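Local coordinates for protein ferritin (Mycoplasma penetrans, PDB 7DIE) that probably takes up and oxidises ferrous iron and stores it as ferric iron inside a hollow shell of 24 subunits, at residues 36-42 and 88-94; 42-48 and 159-164; 8-13 and 119-124; 109-113 and 128-132. All coordinates share one frame; numbering follows the deposited sequence. Where two conformers were deposited one is given.

In the fold
Helices 10-39, 43-70, 91-118 and 122-150 make up the ferritin bundle; contacts 1, 2 and 3 lie toward its ends and contact 4 lies further in. Contacts 1 and 2 lie at one end, touch each other and share Tyr42; contacts 3 and 4, on the other side of the chain's centre, also touch. Contacts 3 and 4 are the more buried pair and both use helix 122-150, whereas contacts 1 and 2 are partly buried. Chemistry follows place. Contact 4, nearest the centre, is apolar packing between two helices, and contact 1 is mostly apolar with one water bridge at its margin. At helix starts, contacts 2 and 3 employ carboxylates, from Glu160 and Asp121.

Contact 1. Residues 36-42 and 88-94; sequences VSKALGY and FETIQEV
The ring of Tyr42 lies with one face against Ile91, whose CG1 stands almost over the centre, 3.9 Å from the centroid and 10° off the ring normal, a CH-pi contact. At the edge of the same ring, in its plane, are Ser37 O and Leu40 CB. The Phe88 ring has Glu93 CB at its edge, while Val36 CG1 approaches the ring obliquely and lies 4.0 Å from Phe88 CB. The long branch of Ile91 is anti to the backbone N (chi1 -162°), which carries CG1 over the ring face and CD1 on to Ser37 OG at 3.6 Å. That hydroxyl is hydrogen-bonded to Leu33 O one turn earlier. Val36 CG1 meets Val94 CG2 at 3.6 Å as the two valines slide past each other, and Leu40 CD1 rests 3.7 Å from Thr90 C. Beyond the apolar patch, a water joins Tyr42 OH (2.8 Å) to Gln92 NE2. The contact joins the end of helix 10-39 to the start of helix 91-118: a Schellman motif with Gly41 at positive phi closes the first, and Thr90 OG1 caps the second by accepting from Glu93 N, at one end of a ferritin four-helix bundle.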
# COMPACT_ATOMS: atom_id res chain seq x y z
N VAL A 36 -22.75 -35.21 -29.84
CA VAL A 36 -22.62 -36.65 -30.03
C VAL A 36 -21.70 -37.24 -28.97
O VAL A 36 -22.02 -38.25 -28.32
CB VAL A 36 -22.11 -36.96 -31.45
CG1 VAL A 36 -21.81 -38.46 -31.57
CG2 VAL A 36 -23.14 -36.48 -32.49
N SER A 37 -20.54 -36.60 -28.77
CA SER A 37 -19.56 -37.08 -27.79
C SER A 37 -20.18 -37.15 -26.40
O SER A 37 -19.97 -38.13 -25.66
CB SER A 37 -18.35 -36.12 -27.76
OG SER A 37 -17.64 -36.14 -29.00
N LYS A 38 -20.92 -36.11 -26.01
CA LYS A 38 -21.55 -36.10 -24.69
C LYS A 38 -22.55 -37.25 -24.56
O LYS A 38 -22.57 -37.95 -23.53
CB LYS A 38 -22.25 -34.76 -24.46
CG LYS A 38 -22.97 -34.66 -23.10
CD LYS A 38 -21.98 -34.74 -21.96
CE LYS A 38 -22.68 -34.70 -20.60
NZ LYS A 38 -21.72 -35.04 -19.48
N ALA A 39 -23.37 -37.45 -25.59
CA ALA A 39 -24.37 -38.52 -25.54
C ALA A 39 -23.71 -39.89 -25.48
O ALA A 39 -24.31 -40.85 -24.96
CB ALA A 39 -25.28 -38.43 -26.76
N LEU A 40 -22.49 -40.02 -25.99
CA LEU A 40 -21.73 -41.25 -25.90
C LEU A 40 -21.05 -41.42 -24.55
O LEU A 40 -20.44 -42.47 -24.31
CB LEU A 40 -20.67 -41.31 -27.00
CG LEU A 40 -21.19 -41.52 -28.43
CD1 LEU A 40 -20.06 -41.30 -29.45
CD2 LEU A 40 -21.82 -42.91 -28.58
N GLY A 41 -21.13 -40.42 -23.67
CA GLY A 41 -20.56 -40.52 -22.34
C GLY A 41 -19.25 -39.78 -22.14
O GLY A 41 -18.63 -39.95 -21.09
N TYR A 42 -18.82 -38.96 -23.11
CA TYR A 42 -17.51 -38.32 -23.10
C TYR A 42 -17.68 -36.82 -22.85
O TYR A 42 -17.63 -36.02 -23.78
CB TYR A 42 -16.77 -38.60 -24.41
CG TYR A 42 -16.38 -40.06 -24.55
CD1 TYR A 42 -17.26 -40.99 -25.10
CD2 TYR A 42 -15.13 -40.50 -24.13
CE1 TYR A 42 -16.90 -42.34 -25.22
CE2 TYR A 42 -14.76 -41.82 -24.25
CZ TYR A 42 -15.64 -42.74 -24.78
OH TYR A 42 -15.23 -44.05 -24.88
N PHE A 88 -22.84 -41.66 -36.12
CA PHE A 88 -21.68 -42.05 -35.32
C PHE A 88 -22.13 -43.01 -34.23
O PHE A 88 -23.08 -42.73 -33.50
CB PHE A 88 -21.00 -40.82 -34.71
CG PHE A 88 -20.58 -39.82 -35.73
CD1 PHE A 88 -19.49 -40.05 -36.54
CD2 PHE A 88 -21.30 -38.64 -35.91
CE1 PHE A 88 -19.10 -39.13 -37.49
CE2 PHE A 88 -20.92 -37.72 -36.86
CZ PHE A 88 -19.82 -37.96 -37.65
N GLU A 89 -21.46 -44.16 -34.15
CA GLU A 89 -21.76 -45.10 -33.08
C GLU A 89 -20.68 -45.17 -32.01
O GLU A 89 -20.98 -45.64 -30.91
CB GLU A 89 -22.00 -46.50 -33.66
CG GLU A 89 -23.30 -46.57 -34.46
CD GLU A 89 -23.78 -47.98 -34.68
OE1 GLU A 89 -24.03 -48.70 -33.69
OE2 GLU A 89 -23.91 -48.37 -35.86
N THR A 90 -19.46 -44.70 -32.29
CA THR A 90 -18.36 -44.78 -31.34
C THR A 90 -17.62 -43.45 -31.30
O THR A 90 -17.67 -42.66 -32.24
CB THR A 90 -17.33 -45.88 -31.70
OG1 THR A 90 -16.64 -45.48 -32.89
CG2 THR A 90 -18.02 -47.24 -31.90
N ILE A 91 -16.91 -43.23 -30.19
CA ILE A 91 -16.09 -42.03 -30.08
C ILE A 91 -14.93 -42.07 -31.08
O ILE A 91 -14.41 -41.01 -31.48
CB ILE A 91 -15.62 -41.85 -28.63
CG1 ILE A 91 -15.14 -40.42 -28.37
CG2 ILE A 91 -14.53 -42.86 -28.29
CD1 ILE A 91 -16.23 -39.36 -28.49
N GLN A 92 -14.51 -43.26 -31.51
CA GLN A 92 -13.51 -43.36 -32.58
C GLN A 92 -14.04 -42.80 -33.90
O GLN A 92 -13.32 -42.09 -34.62
CB GLN A 92 -13.07 -44.82 -32.75
CG GLN A 92 -12.16 -45.33 -31.61
CD GLN A 92 -12.93 -45.63 -30.33
OE1 GLN A 92 -14.11 -45.95 -30.38
NE2 GLN A 92 -12.27 -45.51 -29.18
N GLU A 93 -15.30 -43.11 -34.24
CA GLU A 93 -15.88 -42.58 -35.47
C GLU A 93 -16.04 -41.07 -35.40
O GLU A 93 -15.88 -40.38 -36.42
CB GLU A 93 -17.23 -43.24 -35.74
CG GLU A 93 -17.08 -44.68 -36.22
CD GLU A 93 -18.39 -45.42 -36.24
OE1 GLU A 93 -19.41 -44.83 -35.82
OE2 GLU A 93 -18.40 -46.59 -36.66
N VAL A 94 -16.35 -40.54 -34.21
CA VAL A 94 -16.42 -39.09 -34.02
C VAL A 94 -15.07 -38.44 -34.33
O VAL A 94 -14.99 -37.43 -35.03
CB VAL A 94 -16.87 -38.76 -32.59
CG1 VAL A 94 -16.60 -37.29 -32.26
CG2 VAL A 94 -18.35 -39.09 -32.43
O HOH W 1 -13.71 -45.75 -26.49

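Contact 2. Residues 42-48 and 159-164; sequences YDNVAAF and IENIVG
A glutamate set against the first turn of a helix is the central feature here: Glu160, from the short C-terminal helix 156-164, presents its carboxylate to backbone N-H groups at the start of helix 43-70. OE1 accepts from Asn44 N at 2.7 Å and OE2 from Val45 N at 3.2 Å, each oxygen using its syn lone pair. With CG anti to the carbonyl carbon, a bend at chi2 (-69°) directs the carboxylate toward this turn, where the helix dipole would probably stabilise the negative charge. OE2 also sits 3.4 Å from Tyr42 CB, near the plane of that ring and at its edge. A return bond runs the other way, from Asn44 ND2 to Glu160 O at 2.9 Å. It comes from above the carbonyl plane, on the face opposite Gly164 N, so this oxygen serves two donors. Beside the polar grip, Ile159 CG2 lies 3.9 Å from Val45 CG2, and Val163 CG1 is 3.9 Å from Phe48 CB. Asp43, seen as an iron ligand in a structure of this protein, has its OD1 paired with Lys38. The short helical segments cross at 34°, 8.3 Å apart. Phe48 and Val163 both lean on Val145 of helix 122-150, Val45 packs on Ser37 of helix 10-39 and Ile91 of helix 91-118, and Glu160 touches Ile162 of a neighbouring subunit.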
# COMPACT_ATOMS: atom_id res chain seq x y z
N TYR A 42 -18.82 -38.96 -23.11
CA TYR A 42 -17.51 -38.32 -23.10
C TYR A 42 -17.68 -36.82 -22.85
O TYR A 42 -17.63 -36.02 -23.78
CB TYR A 42 -16.77 -38.60 -24.41
CG TYR A 42 -16.38 -40.06 -24.55
CD1 TYR A 42 -17.26 -40.99 -25.10
CD2 TYR A 42 -15.13 -40.50 -24.13
CE1 TYR A 42 -16.90 -42.34 -25.22
CE2 TYR A 42 -14.76 -41.82 -24.25
CZ TYR A 42 -15.64 -42.74 -24.78
OH TYR A 42 -15.23 -44.05 -24.88
N ASP A 43 -17.86 -36.46 -21.58
CA ASP A 43 -18.05 -35.05 -21.21
C ASP A 43 -16.84 -34.18 -21.60
O ASP A 43 -17.02 -33.04 -22.06
CB ASP A 43 -18.33 -34.95 -19.71
CG ASP A 43 -18.68 -33.55 -19.26
OD1 ASP A 43 -19.81 -33.10 -19.56
OD2 ASP A 43 -17.85 -32.89 -18.59
N ASN A 44 -15.61 -34.67 -21.39
CA ASN A 44 -14.43 -33.85 -21.67
C ASN A 44 -14.15 -33.77 -23.17
O ASN A 44 -13.74 -32.71 -23.68
CB ASN A 44 -13.21 -34.39 -20.94
CG ASN A 44 -13.19 -33.98 -19.48
OD1 ASN A 44 -13.81 -33.00 -19.09
ND2 ASN A 44 -12.47 -34.75 -18.66
N VAL A 45 -14.34 -34.87 -23.90
CA VAL A 45 -14.24 -34.79 -25.36
C VAL A 45 -15.28 -33.81 -25.89
O VAL A 45 -15.01 -33.02 -26.80
CB VAL A 45 -14.41 -36.18 -25.99
CG1 VAL A 45 -14.32 -36.06 -27.52
CG2 VAL A 45 -13.33 -37.12 -25.48
N ALA A 46 -16.49 -33.83 -25.31
CA ALA A 46 -17.52 -32.87 -25.73
C ALA A 46 -17.06 -31.43 -25.50
O ALA A 46 -17.22 -30.57 -26.37
CB ALA A 46 -18.82 -33.15 -24.97
N ALA A 47 -16.47 -31.16 -24.33
CA ALA A 47 -15.97 -29.82 -24.03
C ALA A 47 -14.83 -29.42 -24.96
O ALA A 47 -14.70 -28.26 -25.35
CB ALA A 47 -15.51 -29.75 -22.57
N PHE A 48 -13.98 -30.39 -25.31
CA PHE A 48 -12.94 -30.16 -26.30
C PHE A 48 -13.53 -29.68 -27.62
O PHE A 48 -13.02 -28.74 -28.25
CB PHE A 48 -12.15 -31.45 -26.50
CG PHE A 48 -11.19 -31.42 -27.65
CD1 PHE A 48 -9.95 -30.80 -27.53
CD2 PHE A 48 -11.52 -32.04 -28.85
CE1 PHE A 48 -9.06 -30.76 -28.61
CE2 PHE A 48 -10.63 -32.00 -29.93
CZ PHE A 48 -9.40 -31.36 -29.81
N ILE A 159 -9.43 -41.92 -21.71
CA ILE A 159 -9.66 -40.91 -22.73
C ILE A 159 -10.12 -39.61 -22.09
O ILE A 159 -9.60 -38.52 -22.39
CB ILE A 159 -10.69 -41.42 -23.76
CG1 ILE A 159 -10.09 -42.55 -24.60
CG2 ILE A 159 -11.23 -40.28 -24.64
CD1 ILE A 159 -11.15 -43.33 -25.37
N GLU A 160 -11.12 -39.70 -21.22
CA GLU A 160 -11.66 -38.53 -20.55
C GLU A 160 -10.60 -37.81 -19.72
O GLU A 160 -10.53 -36.57 -19.73
CB GLU A 160 -12.84 -38.95 -19.66
CG GLU A 160 -14.13 -39.13 -20.46
CD GLU A 160 -14.65 -37.80 -20.97
OE1 GLU A 160 -15.23 -37.03 -20.18
OE2 GLU A 160 -14.47 -37.50 -22.16
N ASN A 161 -9.80 -38.55 -19.02
CA ASN A 161 -8.77 -37.97 -18.23
C ASN A 161 -7.75 -37.19 -19.03
O ASN A 161 -7.42 -36.12 -18.69
CB ASN A 161 -8.04 -39.02 -17.39
CG ASN A 161 -8.79 -39.41 -16.15
OD1 ASN A 161 -8.53 -40.41 -15.59
ND2 ASN A 161 -9.69 -38.61 -15.74
N ILE A 162 -7.23 -37.77 -20.09
CA ILE A 162 -6.17 -37.08 -20.83
C ILE A 162 -6.74 -35.93 -21.65
O ILE A 162 -6.11 -34.87 -21.78
CB ILE A 162 -5.35 -38.07 -21.69
CG1 ILE A 162 -4.08 -37.39 -22.21
CG2 ILE A 162 -6.17 -38.62 -22.85
CD1 ILE A 162 -2.95 -38.35 -22.48
N VAL A 163 -7.94 -36.09 -22.20
CA VAL A 163 -8.55 -34.99 -22.95
C VAL A 163 -8.87 -33.83 -22.01
O VAL A 163 -8.76 -32.66 -22.40
CB VAL A 163 -9.79 -35.48 -23.71
CG1 VAL A 163 -10.54 -34.28 -24.34
CG2 VAL A 163 -9.37 -36.49 -24.79
N GLY A 164 -9.24 -34.14 -20.76
CA GLY A 164 -9.50 -33.09 -19.79
C GLY A 164 -8.30 -32.18 -19.58
O GLY A 164 -8.45 -31.01 -19.24

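Contact 3. Residues 8-13 and 119-124; sequences KDERIM and AKDFET
Ile12 and Asp121 bring their CA atoms to 7.8 Å where the start of helix 10-39 faces the turn between helices 91-118 and 122-150, a turn in which Lys120 takes positive phi in a Schellman motif and Asp121 centres an inverse gamma turn. The ammonium group of Lys8 bridges two acids, with NZ 2.8 Å from Asp121 OD1 and 2.7 Å from Glu123 OE1. The lysine chain, bent at chi2 and chi3, crosses Asp121 at about a right angle, and NZ comes down on OD1 from above the carboxylate plane, 42° out of it. On Glu123 it arrives from the anti side, also tilted out of plane.

Asp121 is the N-cap of helix 122-150: OD1 accepts from Thr124 N at 3.0 Å, the classic side-chain cap three residues on, and this donor reaches OD1 from the face opposite Lys8. OD2 accepts a hydrogen bond from Thr124 OG1 at 2.7 Å. Three bonds from protein donors, and a weaker one from a water that also takes Asp9 N, hold the carboxylate, probably keeping it ionised.

Apolar groups pack beside the acid: Ile12 CG2 lies 3.2 Å from Asp121 OD2, and Met13 CE reaches Thr124 OG1 at 3.3 Å; further along, Ile12 CD1 meets Ala119 CB at 3.6 Å. The Thr124 hydroxyl is also bonded to Tyr67 OH of helix 43-70, and Glu123 OE2 forms a salt bridge with Arg106 of a neighbouring subunit.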
# COMPACT_ATOMS: atom_id res chain seq x y z
N LYS A 8 -10.07 -5.14 -55.09
CA LYS A 8 -9.62 -6.52 -54.92
C LYS A 8 -10.20 -7.38 -56.04
O LYS A 8 -11.27 -7.10 -56.56
CB LYS A 8 -10.07 -7.07 -53.56
CG LYS A 8 -9.57 -6.25 -52.34
CD LYS A 8 -8.05 -6.09 -52.30
CE LYS A 8 -7.32 -7.42 -52.05
NZ LYS A 8 -5.84 -7.22 -52.15
N ASP A 9 -9.46 -8.41 -56.44
CA ASP A 9 -10.00 -9.26 -57.50
C ASP A 9 -11.02 -10.21 -56.92
O ASP A 9 -10.77 -10.88 -55.91
CB ASP A 9 -8.94 -10.05 -58.26
CG ASP A 9 -9.49 -10.58 -59.60
OD1 ASP A 9 -10.14 -11.66 -59.62
OD2 ASP A 9 -9.34 -9.88 -60.64
N GLU A 10 -12.17 -10.29 -57.58
CA GLU A 10 -13.29 -11.07 -57.07
C GLU A 10 -12.98 -12.57 -56.98
O GLU A 10 -13.56 -13.25 -56.13
CB GLU A 10 -14.55 -10.86 -57.92
CG GLU A 10 -15.80 -11.44 -57.27
CD GLU A 10 -17.10 -10.97 -57.90
OE1 GLU A 10 -17.77 -10.07 -57.32
OE2 GLU A 10 -17.46 -11.51 -58.97
N ARG A 11 -12.06 -13.06 -57.78
CA ARG A 11 -11.68 -14.44 -57.68
C ARG A 11 -11.03 -14.76 -56.34
O ARG A 11 -11.35 -15.74 -55.74
CB ARG A 11 -10.70 -14.81 -58.74
CG ARG A 11 -11.35 -15.08 -60.05
CD ARG A 11 -12.10 -16.37 -59.97
NE ARG A 11 -12.77 -16.57 -61.21
CZ ARG A 11 -12.92 -17.74 -61.81
NH1 ARG A 11 -13.54 -17.78 -62.96
NH2 ARG A 11 -12.45 -18.85 -61.24
N ILE A 12 -10.10 -13.93 -55.91
CA ILE A 12 -9.39 -14.14 -54.67
C ILE A 12 -10.33 -13.90 -53.51
O ILE A 12 -10.33 -14.67 -52.53
CB ILE A 12 -8.12 -13.26 -54.61
CG1 ILE A 12 -7.28 -13.48 -55.87
CG2 ILE A 12 -7.34 -13.55 -53.32
CD1 ILE A 12 -6.83 -14.92 -56.06
N MET A 13 -11.18 -12.88 -53.60
CA MET A 13 -12.10 -12.61 -52.50
C MET A 13 -13.13 -13.72 -52.35
O MET A 13 -13.52 -14.06 -51.22
CB MET A 13 -12.79 -11.25 -52.68
CG MET A 13 -11.84 -10.08 -52.64
SD MET A 13 -10.91 -9.92 -51.10
CE MET A 13 -9.41 -10.66 -51.45
N ALA A 119 -1.70 -14.96 -57.78
CA ALA A 119 -2.42 -13.81 -58.30
C ALA A 119 -1.80 -12.49 -57.89
O ALA A 119 -2.38 -11.45 -58.22
CB ALA A 119 -3.87 -13.87 -57.84
N LYS A 120 -0.66 -12.51 -57.20
CA LYS A 120 0.03 -11.30 -56.74
C LYS A 120 -0.86 -10.50 -55.79
O LYS A 120 -0.74 -9.28 -55.68
CB LYS A 120 0.48 -10.41 -57.90
CG LYS A 120 1.05 -11.14 -59.09
CD LYS A 120 2.35 -11.79 -58.72
CE LYS A 120 3.13 -12.20 -59.97
NZ LYS A 120 4.23 -13.12 -59.58
N ASP A 121 -1.76 -11.19 -55.10
CA ASP A 121 -2.55 -10.54 -54.05
C ASP A 121 -1.75 -10.70 -52.76
O ASP A 121 -1.95 -11.64 -52.00
CB ASP A 121 -3.94 -11.13 -53.95
CG ASP A 121 -4.82 -10.39 -52.95
OD1 ASP A 121 -4.30 -9.54 -52.20
OD2 ASP A 121 -6.03 -10.64 -52.92
N PHE A 122 -0.81 -9.79 -52.54
CA PHE A 122 0.05 -9.92 -51.37
C PHE A 122 -0.65 -9.53 -50.09
O PHE A 122 -0.24 -9.98 -49.02
CB PHE A 122 1.29 -9.07 -51.56
CG PHE A 122 2.16 -9.55 -52.68
CD1 PHE A 122 3.05 -10.59 -52.47
CD2 PHE A 122 2.03 -9.02 -53.95
CE1 PHE A 122 3.83 -11.06 -53.54
CE2 PHE A 122 2.81 -9.48 -55.01
CZ PHE A 122 3.70 -10.50 -54.79
N GLU A 123 -1.70 -8.70 -50.18
CA GLU A 123 -2.51 -8.43 -48.99
C GLU A 123 -3.17 -9.71 -48.49
O GLU A 123 -3.13 -10.01 -47.29
CB GLU A 123 -3.55 -7.36 -49.30
CG GLU A 123 -2.88 -6.01 -49.59
CD GLU A 123 -3.82 -4.95 -50.15
OE1 GLU A 123 -4.95 -5.28 -50.53
OE2 GLU A 123 -3.42 -3.77 -50.19
N THR A 124 -3.78 -10.48 -49.39
CA THR A 124 -4.42 -11.72 -48.95
C THR A 124 -3.39 -12.75 -48.52
O THR A 124 -3.58 -13.44 -47.50
CB THR A 124 -5.32 -12.26 -50.08
OG1 THR A 124 -6.36 -11.30 -50.33
CG2 THR A 124 -5.98 -13.58 -49.67
O HOH W 2 -7.04 -9.27 -55.00

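Contact 4. Residues 109-113 and 128-132; sequences VKNVT and MQWFV
Met128 meets helix 91-118 along the whole of its side chain. CB lies 3.4 Å from Thr113 OG1; CG lies about 4.0 Å from both Thr113 OG1 and Val112 CG1. The chain then turns at chi2 (-53°), which sets SD 3.9 Å from Val112 CG1, and a second bend at chi3 (-62°) curls CE back to Val112 CB and the carbonyl oxygen of Val109, both near 4.0 Å. That oxygen is already taken: it accepts from Thr113 N and also from Thr113 OG1 at 2.8 Å, the hydroxyl lying above the carbonyl plane. With its proton spent inside its own helix, Thr113 OG1 can sit among carbon atoms, Val132 CG2 being 3.5 Å away. One turn earlier in helix 91-118, Val109 CG1 presses on the opposing backbone, 3.6 Å from Val132 N, and on Phe131 CB. No hydrogen bond joins the two segments, whose axes run roughly antiparallel at 150°. Val109 and Val112 also touch His19 of helix 10-39, Phe131 leads on to Arg63 and Leu64 of helix 43-70, and Thr113 and Val132 are also packed by Phe122 of a neighbouring subunit.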
# COMPACT_ATOMS: atom_id res chain seq x y z
N VAL A 109 -6.79 -23.60 -46.37
CA VAL A 109 -5.78 -22.57 -46.10
C VAL A 109 -4.69 -22.59 -47.17
O VAL A 109 -4.32 -21.56 -47.73
CB VAL A 109 -5.18 -22.75 -44.69
CG1 VAL A 109 -3.95 -21.83 -44.52
CG2 VAL A 109 -6.22 -22.46 -43.62
N LYS A 110 -4.14 -23.77 -47.44
CA LYS A 110 -3.05 -23.87 -48.39
C LYS A 110 -3.48 -23.38 -49.77
O LYS A 110 -2.71 -22.70 -50.47
CB LYS A 110 -2.53 -25.31 -48.46
CG LYS A 110 -1.29 -25.52 -49.32
CD LYS A 110 -0.84 -26.99 -49.24
CE LYS A 110 0.51 -27.24 -49.87
NZ LYS A 110 0.56 -26.81 -51.28
N ASN A 111 -4.71 -23.72 -50.19
CA ASN A 111 -5.18 -23.32 -51.51
C ASN A 111 -5.30 -21.80 -51.62
O ASN A 111 -4.81 -21.20 -52.59
CB ASN A 111 -6.54 -23.97 -51.83
CG ASN A 111 -6.96 -23.76 -53.27
OD1 ASN A 111 -6.20 -24.06 -54.20
ND2 ASN A 111 -8.17 -23.23 -53.48
N VAL A 112 -5.95 -21.17 -50.65
CA VAL A 112 -6.09 -19.72 -50.69
C VAL A 112 -4.73 -19.06 -50.62
O VAL A 112 -4.46 -18.06 -51.30
CB VAL A 112 -7.00 -19.22 -49.54
CG1 VAL A 112 -7.16 -17.70 -49.65
CG2 VAL A 112 -8.37 -19.92 -49.60
N THR A 113 -3.83 -19.60 -49.80
CA THR A 113 -2.50 -19.03 -49.69
C THR A 113 -1.78 -19.10 -51.03
O THR A 113 -1.25 -18.10 -51.52
CB THR A 113 -1.71 -19.77 -48.60
OG1 THR A 113 -2.37 -19.59 -47.34
CG2 THR A 113 -0.28 -19.25 -48.52
N MET A 128 -3.23 -14.53 -44.82
CA MET A 128 -3.31 -15.98 -44.68
C MET A 128 -2.19 -16.57 -43.85
O MET A 128 -2.31 -17.72 -43.42
CB MET A 128 -3.34 -16.64 -46.07
CG MET A 128 -4.63 -16.36 -46.85
SD MET A 128 -6.17 -16.74 -45.95
CE MET A 128 -6.02 -18.51 -45.68
N GLN A 129 -1.11 -15.82 -43.59
CA GLN A 129 0.02 -16.40 -42.86
C GLN A 129 -0.38 -16.83 -41.46
O GLN A 129 0.08 -17.87 -40.97
CB GLN A 129 1.19 -15.41 -42.81
CG GLN A 129 1.80 -15.12 -44.20
CD GLN A 129 2.05 -16.38 -45.00
OE1 GLN A 129 2.90 -17.18 -44.64
NE2 GLN A 129 1.30 -16.58 -46.08
N TRP A 130 -1.24 -16.06 -40.79
CA TRP A 130 -1.73 -16.48 -39.48
C TRP A 130 -2.40 -17.84 -39.56
O TRP A 130 -2.27 -18.68 -38.66
CB TRP A 130 -2.71 -15.44 -38.91
CG TRP A 130 -3.21 -15.82 -37.52
CD1 TRP A 130 -2.64 -15.45 -36.32
CD2 TRP A 130 -4.33 -16.66 -37.19
NE1 TRP A 130 -3.35 -16.00 -35.28
CE2 TRP A 130 -4.38 -16.75 -35.78
CE3 TRP A 130 -5.29 -17.35 -37.95
CZ2 TRP A 130 -5.35 -17.50 -35.11
CZ3 TRP A 130 -6.26 -18.09 -37.28
CH2 TRP A 130 -6.28 -18.16 -35.88
N PHE A 131 -3.14 -18.08 -40.64
CA PHE A 131 -3.89 -19.32 -40.82
C PHE A 131 -2.98 -20.47 -41.20
O PHE A 131 -3.24 -21.61 -40.80
CB PHE A 131 -4.96 -19.12 -41.91
CG PHE A 131 -6.05 -18.19 -41.50
CD1 PHE A 131 -5.90 -16.82 -41.65
CD2 PHE A 131 -7.22 -18.69 -40.94
CE1 PHE A 131 -6.91 -15.95 -41.26
CE2 PHE A 131 -8.26 -17.81 -40.54
CZ PHE A 131 -8.09 -16.45 -40.69
N VAL A 132 -1.94 -20.19 -41.99
CA VAL A 132 -0.94 -21.21 -42.28
C VAL A 132 -0.37 -21.75 -40.97
O VAL A 132 -0.28 -22.96 -40.75
CB VAL A 132 0.18 -20.66 -43.18
CG1 VAL A 132 1.33 -21.69 -43.24
CG2 VAL A 132 -0.33 -20.32 -44.58